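Local structure of methanol--corrinoid protein (Methanosarcina barkeri, 2I2X) at residues 124-129 with 174-179; 148-153 with 237-242; 202-207 with 222-227. The protein carries a methyl group on its corrinoid cofactor in methanogenesis from methanol, accepting it with the help of MtaB and yielding it to coenzyme M through MtaA. All blocks are in the same frame, centred on the assembly; numbering follows the deposited sequence.

Contact 1 (124-129 with 174-179); sequences GTVVCH and KPIMLT
The carbonyl O of Thr179 is held by two donors of one residue, His129. The backbone N of His129 reaches Thr179 O at 3.2 Å from above the carbonyl plane, 38° out of it, while ring atom ND1 of His129 comes to 2.8 Å of the same Thr179 O. The first torsion of His129 (chi1 82°) sets CG between its own N and carbonyl carbon, which folds the imidazole back beside the neighbouring strand, and the ND1 bond then fixes the turn of the ring. Regular parallel pairing runs back from this point. Thr179 N donates to Val127 O at 2.9 Å, and Val127 N in turn donates to Met177 O at 3.1 Å. Just before strand 177-181, Ile176 N donates to Thr125 O at 2.7 Å. Val127 sends a branch to each of two partners on its face of the sheet: CG2 lies 3.6 Å from Pro175 CG, and CG1 lies 3.8 Å from Leu178 CD1. Helix 164-173 packs against Pro175 and Leu178. On the other face Val126 and Met177 lie side by side, Val126 CG1 at 3.7 Å from Met177 CG, before the bent methionine chain leaves for helix 233-242. Thr179 CG2 also packs on Val126 CG1, and Thr179 touches the bound corrinoid. Strands 125-130 and 177-181 are thus adjacent parallel strands at the heart of a Rossmann-like cobalamin-binding domain, with Thr179 in the cofactor pocket.

Contact 2 (148-153 with 237-242); sequences RANGYN and IADAII
Tyr152 reaches from a loop to Ala238 and Asp239 on helix 233-242, and its side chain makes its contacts progressively toward the tip. CB points at the helix, and with CG anti to the carbonyl carbon (chi1 -60°) the ring is carried toward helix 233-242. The CD1-CE1 edge has Asn150 CB in its plane, a neighbour from the same loop that borders the ring on that side. Farther out, CE1 of Tyr152 comes to 3.7 Å of Asp239 OD1. Tyr152 CE2 packs obliquely on Ala238 CB at 3.6 Å, with Ile242 CG1 farther off at 4.2 Å; Ile176 also touches the ring. CZ of Tyr152 sits 3.7 Å from Ala238 CB. At the tip, Tyr152 OH donates a hydrogen bond to Asp239 OD1, modelled at 2.3 Å, so short that its exact length is doubtful. The carboxylate lies near the ring plane, the two planes 28° apart, and OD1 approaches at the ring edge. Tyr152 is buried, whereas Asp239 is partly exposed, and Lys123 makes a long, weak ion pair with the same OD1. Asn150 OD1 comes only within 4.0 Å of Asp239 OD2, the amide and carboxylate planes being 65° apart. The arrangement joins the helix-to-strand connection of a beta-alpha-beta unit, between helix 138-149 and strand 153-158, to the helix that follows the outermost strand 225-227, within the alpha/beta cobalamin-binding fold.

Contact 3 (202-207 with 222-227); sequences GIKIPF and FALGVY
The aromatic ring of Phe207 turns aside from Leu224, and it is CB of Phe207 that touches the partner segment, 3.5 Å from Leu224 O. With CG anti to the backbone N (chi1 -179°), the ring instead goes to helix 190-199, meeting Phe191 edge-to-face and Val194. The puckered ring of Pro206 presents CB to Val226 CG2 at 4.0 Å and has Met177 and Ile241 as further neighbours. Leu224 carries most of the side-chain contact. Its chain lies across the incoming backbone of 203-205: CD2 rests 3.5 Å from Ile205 O and 3.8 Å from Lys204 CA, while CD1 comes to 4.0 Å of Ile203 O. Replacing Leu224 with alanine would probably open a gap above these backbone atoms and free the run before Pro206 to shift. Two backbone bonds set the strand pairing. Phe207 N donates to Leu224 O at 2.9 Å, and Val226 N donates to Phe207 O, also at 2.9 Å. Gly225, paired with Phe207, lies between Leu224 and Val226, which make the two bonds, and its CA makes a CA-H...O contact with Phe207 O. Through this register the short strand 225-227 is added in parallel beside strand 207-210, forming one outer margin of the sheet, with helix 216-220 in the connection between them, as in a beta-alpha-beta unit of a Rossmann-like domain.

Contacts 1 and 3 both pair parallel strands of one sheet, the first in its interior and the third at one margin; a probable hydrogen bond from Leu178 N to Pro206 O joins them. Contact 2 is instead a partly buried loop-to-helix contact made by side chains, with Tyr152 packed on Ala238 and close to Asp239, and without backbone pairing. It touches both others: Tyr152 packs on Ile176 of contact 1, and Ile241 and Ile237 of its helix pack on Pro206 and Val226 of contact 3. The helix thus spans the sheet's face from centre to margin. Of the three, contact 1 alone includes a residue of the corrinoid pocket, and it pairs more extensively than contact 3.

Contact 1 (124-129 with 174-179)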
# COMPACT_ATOMS: atom_id res chain seq x y z
N GLY B 124 -18.96 -37.97 -15.66
CA GLY B 124 -19.84 -37.31 -14.69
C GLY B 124 -20.28 -35.96 -15.22
O GLY B 124 -19.82 -35.53 -16.29
N THR B 125 -21.16 -35.28 -14.48
CA THR B 125 -21.62 -33.94 -14.86
C THR B 125 -21.13 -32.88 -13.86
O THR B 125 -21.17 -33.10 -12.64
CB THR B 125 -23.18 -33.89 -15.03
OG1 THR B 125 -23.54 -34.52 -16.27
CG2 THR B 125 -23.70 -32.46 -15.08
N VAL B 126 -20.62 -31.77 -14.39
CA VAL B 126 -20.33 -30.58 -13.57
C VAL B 126 -21.22 -29.41 -14.01
O VAL B 126 -21.42 -29.18 -15.21
CB VAL B 126 -18.84 -30.14 -13.65
CG1 VAL B 126 -18.56 -29.05 -12.64
CG2 VAL B 126 -17.91 -31.32 -13.39
N VAL B 127 -21.79 -28.72 -13.03
CA VAL B 127 -22.50 -27.46 -13.25
C VAL B 127 -21.53 -26.34 -12.88
O VAL B 127 -20.84 -26.41 -11.85
CB VAL B 127 -23.79 -27.36 -12.38
CG1 VAL B 127 -24.48 -26.01 -12.54
CG2 VAL B 127 -24.76 -28.45 -12.75
N CYS B 128 -21.47 -25.31 -13.74
CA CYS B 128 -20.63 -24.14 -13.52
C CYS B 128 -21.42 -22.85 -13.57
O CYS B 128 -22.27 -22.65 -14.44
CB CYS B 128 -19.53 -24.09 -14.57
SG CYS B 128 -18.51 -25.55 -14.55
N HIS B 129 -21.14 -21.96 -12.62
CA HIS B 129 -21.79 -20.66 -12.60
C HIS B 129 -20.86 -19.57 -12.08
O HIS B 129 -19.86 -19.85 -11.44
CB HIS B 129 -23.09 -20.71 -11.78
CG HIS B 129 -22.89 -20.58 -10.30
ND1 HIS B 129 -22.18 -21.51 -9.55
CD2 HIS B 129 -23.30 -19.63 -9.42
CE1 HIS B 129 -22.17 -21.14 -8.29
NE2 HIS B 129 -22.84 -20.00 -8.18
N LYS B 174 -28.19 -33.69 -11.91
CA LYS B 174 -27.56 -34.48 -10.85
C LYS B 174 -26.05 -34.56 -11.07
O LYS B 174 -25.50 -35.62 -11.39
CB LYS B 174 -28.20 -35.87 -10.71
CG LYS B 174 -29.45 -35.92 -9.83
CD LYS B 174 -30.19 -37.26 -9.99
CE LYS B 174 -31.59 -37.21 -9.37
NZ LYS B 174 -32.63 -37.76 -10.31
N PRO B 175 -25.38 -33.41 -10.93
CA PRO B 175 -23.96 -33.33 -11.21
C PRO B 175 -23.15 -33.89 -10.05
O PRO B 175 -23.66 -34.02 -8.93
CB PRO B 175 -23.72 -31.83 -11.34
CG PRO B 175 -24.72 -31.22 -10.42
CD PRO B 175 -25.92 -32.12 -10.47
N ILE B 176 -21.90 -34.23 -10.32
CA ILE B 176 -21.01 -34.72 -9.29
C ILE B 176 -20.33 -33.56 -8.54
O ILE B 176 -19.86 -33.71 -7.40
CB ILE B 176 -19.95 -35.66 -9.89
CG1 ILE B 176 -19.37 -35.05 -11.18
CG2 ILE B 176 -20.57 -37.05 -10.15
CD1 ILE B 176 -17.89 -35.32 -11.39
N MET B 177 -20.32 -32.39 -9.19
CA MET B 177 -19.56 -31.25 -8.72
C MET B 177 -20.16 -29.92 -9.18
O MET B 177 -20.54 -29.76 -10.34
CB MET B 177 -18.13 -31.37 -9.22
CG MET B 177 -17.38 -30.08 -9.31
SD MET B 177 -15.69 -30.39 -8.85
CE MET B 177 -15.87 -30.43 -7.07
N LEU B 178 -20.21 -28.98 -8.25
CA LEU B 178 -20.66 -27.63 -8.54
C LEU B 178 -19.48 -26.67 -8.48
O LEU B 178 -18.79 -26.62 -7.46
CB LEU B 178 -21.72 -27.22 -7.53
CG LEU B 178 -22.34 -25.83 -7.66
CD1 LEU B 178 -23.15 -25.77 -8.94
CD2 LEU B 178 -23.20 -25.53 -6.43
N THR B 179 -19.23 -25.91 -9.55
CA THR B 179 -18.22 -24.82 -9.52
C THR B 179 -18.86 -23.44 -9.41
O THR B 179 -19.94 -23.19 -9.96
CB THR B 179 -17.21 -24.81 -10.72
OG1 THR B 179 -17.84 -24.35 -11.91
CG2 THR B 179 -16.62 -26.18 -10.98

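Contact 2 (148-153 with 237-242)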
# COMPACT_ATOMS: atom_id res chain seq x y z
N ARG B 148 -14.22 -29.67 -19.87
CA ARG B 148 -14.61 -30.33 -21.12
C ARG B 148 -13.41 -31.01 -21.78
O ARG B 148 -13.57 -31.89 -22.62
CB ARG B 148 -15.27 -29.34 -22.07
CG ARG B 148 -16.70 -29.03 -21.69
CD ARG B 148 -17.31 -27.94 -22.53
NE ARG B 148 -18.57 -27.48 -21.94
CZ ARG B 148 -19.18 -26.32 -22.23
NH1 ARG B 148 -18.64 -25.47 -23.10
NH2 ARG B 148 -20.32 -26.02 -21.63
N ALA B 149 -12.21 -30.58 -21.39
CA ALA B 149 -10.97 -31.14 -21.90
C ALA B 149 -10.52 -32.39 -21.13
O ALA B 149 -9.88 -33.27 -21.69
CB ALA B 149 -9.89 -30.10 -21.88
N ASN B 150 -10.86 -32.45 -19.83
CA ASN B 150 -10.53 -33.59 -18.97
C ASN B 150 -11.61 -34.70 -19.00
O ASN B 150 -11.62 -35.59 -18.14
CB ASN B 150 -10.25 -33.13 -17.53
CG ASN B 150 -9.04 -33.85 -16.90
OD1 ASN B 150 -9.10 -35.04 -16.57
ND2 ASN B 150 -7.95 -33.11 -16.71
N GLY B 151 -12.53 -34.62 -19.97
CA GLY B 151 -13.52 -35.67 -20.19
C GLY B 151 -14.85 -35.54 -19.47
O GLY B 151 -15.64 -36.50 -19.44
N TYR B 152 -15.10 -34.37 -18.89
CA TYR B 152 -16.36 -34.14 -18.17
C TYR B 152 -17.35 -33.36 -19.02
O TYR B 152 -16.99 -32.71 -20.01
CB TYR B 152 -16.11 -33.38 -16.86
CG TYR B 152 -15.20 -34.06 -15.85
CD1 TYR B 152 -13.81 -34.07 -16.02
CD2 TYR B 152 -15.72 -34.64 -14.69
CE1 TYR B 152 -12.97 -34.67 -15.08
CE2 TYR B 152 -14.89 -35.24 -13.74
CZ TYR B 152 -13.52 -35.25 -13.95
OH TYR B 152 -12.69 -35.84 -13.02
N ASN B 153 -18.62 -33.46 -18.63
CA ASN B 153 -19.72 -32.80 -19.31
C ASN B 153 -20.19 -31.60 -18.49
O ASN B 153 -20.43 -31.72 -17.28
CB ASN B 153 -20.85 -33.81 -19.55
CG ASN B 153 -22.11 -33.18 -20.11
OD1 ASN B 153 -23.06 -32.93 -19.37
ND2 ASN B 153 -22.12 -32.94 -21.42
N ILE B 237 -9.83 -31.57 -8.70
CA ILE B 237 -10.79 -31.70 -7.60
C ILE B 237 -12.00 -32.56 -7.98
O ILE B 237 -12.68 -33.11 -7.11
CB ILE B 237 -11.21 -30.28 -7.07
CG1 ILE B 237 -11.88 -30.36 -5.69
CG2 ILE B 237 -12.08 -29.53 -8.08
CD1 ILE B 237 -10.91 -30.10 -4.57
N ALA B 238 -12.24 -32.70 -9.29
CA ALA B 238 -13.33 -33.53 -9.81
C ALA B 238 -12.88 -34.98 -9.99
O ALA B 238 -13.70 -35.91 -9.98
CB ALA B 238 -13.86 -32.96 -11.11
N ASP B 239 -11.57 -35.17 -10.17
CA ASP B 239 -10.97 -36.51 -10.25
C ASP B 239 -11.05 -37.26 -8.91
O ASP B 239 -11.17 -38.48 -8.88
CB ASP B 239 -9.52 -36.44 -10.74
CG ASP B 239 -9.41 -36.25 -12.25
OD1 ASP B 239 -10.42 -36.38 -12.97
OD2 ASP B 239 -8.30 -35.97 -12.74
N ALA B 240 -11.00 -36.51 -7.80
CA ALA B 240 -11.14 -37.07 -6.46
C ALA B 240 -12.58 -37.48 -6.11
O ALA B 240 -12.80 -38.32 -5.23
CB ALA B 240 -10.59 -36.09 -5.42
N ILE B 241 -13.55 -36.87 -6.80
CA ILE B 241 -14.96 -37.29 -6.70
C ILE B 241 -15.11 -38.62 -7.41
O ILE B 241 -15.80 -39.51 -6.93
CB ILE B 241 -15.94 -36.26 -7.33
CG1 ILE B 241 -15.58 -34.80 -6.97
CG2 ILE B 241 -17.40 -36.60 -6.98
CD1 ILE B 241 -15.55 -34.48 -5.49
N ILE B 242 -14.44 -38.75 -8.56
CA ILE B 242 -14.39 -40.00 -9.33
C ILE B 242 -13.50 -41.04 -8.61
O ILE B 242 -13.65 -42.24 -8.82
CB ILE B 242 -13.96 -39.75 -10.81
CG1 ILE B 242 -14.90 -38.75 -11.50
CG2 ILE B 242 -13.91 -41.04 -11.63
CD1 ILE B 242 -16.39 -39.02 -11.29

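Contact 3 (202-207 with 222-227)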
# COMPACT_ATOMS: atom_id res chain seq x y z
N GLY B 202 -31.13 -30.27 1.14
CA GLY B 202 -30.55 -31.59 1.39
C GLY B 202 -29.65 -32.14 0.31
O GLY B 202 -29.75 -33.31 -0.05
N ILE B 203 -28.76 -31.31 -0.22
CA ILE B 203 -27.80 -31.77 -1.21
C ILE B 203 -26.38 -31.69 -0.64
O ILE B 203 -26.07 -30.76 0.11
CB ILE B 203 -27.97 -31.06 -2.58
CG1 ILE B 203 -29.47 -30.96 -2.93
CG2 ILE B 203 -27.21 -31.84 -3.67
CD1 ILE B 203 -29.82 -30.09 -4.14
N LYS B 204 -25.55 -32.67 -0.99
CA LYS B 204 -24.23 -32.83 -0.37
C LYS B 204 -23.11 -33.12 -1.38
O LYS B 204 -22.18 -33.89 -1.11
CB LYS B 204 -24.29 -33.88 0.77
CG LYS B 204 -23.32 -33.61 1.94
CD LYS B 204 -22.02 -34.44 1.85
CE LYS B 204 -20.74 -33.59 2.00
NZ LYS B 204 -20.45 -33.09 3.38
N ILE B 205 -23.20 -32.49 -2.56
CA ILE B 205 -22.10 -32.54 -3.53
C ILE B 205 -21.07 -31.45 -3.21
O ILE B 205 -21.42 -30.42 -2.62
CB ILE B 205 -22.60 -32.47 -5.01
CG1 ILE B 205 -23.13 -31.07 -5.35
CG2 ILE B 205 -23.62 -33.61 -5.30
CD1 ILE B 205 -23.31 -30.83 -6.85
N PRO B 206 -19.79 -31.68 -3.57
CA PRO B 206 -18.80 -30.63 -3.29
C PRO B 206 -19.05 -29.39 -4.15
O PRO B 206 -19.48 -29.50 -5.30
CB PRO B 206 -17.47 -31.29 -3.67
CG PRO B 206 -17.76 -32.74 -3.83
CD PRO B 206 -19.18 -32.85 -4.22
N PHE B 207 -18.79 -28.24 -3.56
CA PHE B 207 -18.95 -26.95 -4.23
C PHE B 207 -17.58 -26.31 -4.37
O PHE B 207 -17.11 -25.67 -3.44
CB PHE B 207 -19.87 -26.08 -3.38
CG PHE B 207 -20.15 -24.71 -3.96
CD1 PHE B 207 -20.00 -24.45 -5.32
CD2 PHE B 207 -20.62 -23.69 -3.13
CE1 PHE B 207 -20.28 -23.19 -5.84
CE2 PHE B 207 -20.90 -22.42 -3.64
CZ PHE B 207 -20.73 -22.17 -5.00
N PHE B 222 -18.09 -22.17 4.70
CA PHE B 222 -19.27 -22.89 4.17
C PHE B 222 -19.01 -24.39 4.17
O PHE B 222 -17.90 -24.83 3.85
CB PHE B 222 -19.64 -22.41 2.76
CG PHE B 222 -19.58 -20.92 2.59
CD1 PHE B 222 -18.66 -20.34 1.73
CD2 PHE B 222 -20.44 -20.09 3.31
CE1 PHE B 222 -18.59 -18.96 1.58
CE2 PHE B 222 -20.39 -18.72 3.17
CZ PHE B 222 -19.46 -18.15 2.30
N ALA B 223 -20.04 -25.16 4.52
CA ALA B 223 -19.89 -26.60 4.73
C ALA B 223 -19.53 -27.37 3.46
O ALA B 223 -18.73 -28.31 3.50
CB ALA B 223 -21.15 -27.17 5.38
N LEU B 224 -20.11 -26.96 2.33
CA LEU B 224 -19.94 -27.67 1.06
C LEU B 224 -18.73 -27.20 0.28
O LEU B 224 -18.37 -27.79 -0.75
CB LEU B 224 -21.20 -27.53 0.19
CG LEU B 224 -22.51 -28.12 0.71
CD1 LEU B 224 -23.70 -27.54 -0.04
CD2 LEU B 224 -22.51 -29.63 0.61
N GLY B 225 -18.09 -26.14 0.79
CA GLY B 225 -17.03 -25.41 0.09
C GLY B 225 -15.68 -26.09 -0.07
O GLY B 225 -15.10 -26.59 0.89
N VAL B 226 -15.19 -26.08 -1.31
CA VAL B 226 -13.82 -26.45 -1.64
C VAL B 226 -13.14 -25.26 -2.34
O VAL B 226 -13.78 -24.57 -3.14
CB VAL B 226 -13.76 -27.67 -2.58
CG1 VAL B 226 -12.40 -28.34 -2.49
CG2 VAL B 226 -14.86 -28.67 -2.24
N TYR B 227 -11.88 -25.01 -2.01
CA TYR B 227 -11.09 -24.00 -2.71
C TYR B 227 -10.34 -24.61 -3.88
O TYR B 227 -10.01 -25.78 -3.87
CB TYR B 227 -10.10 -23.30 -1.75
CG TYR B 227 -9.39 -22.06 -2.31
CD1 TYR B 227 -10.07 -21.16 -3.15
CD2 TYR B 227 -8.07 -21.77 -1.98
CE1 TYR B 227 -9.43 -20.03 -3.66
CE2 TYR B 227 -7.43 -20.63 -2.48
CZ TYR B 227 -8.12 -19.77 -3.32
OH TYR B 227 -7.53 -18.65 -3.84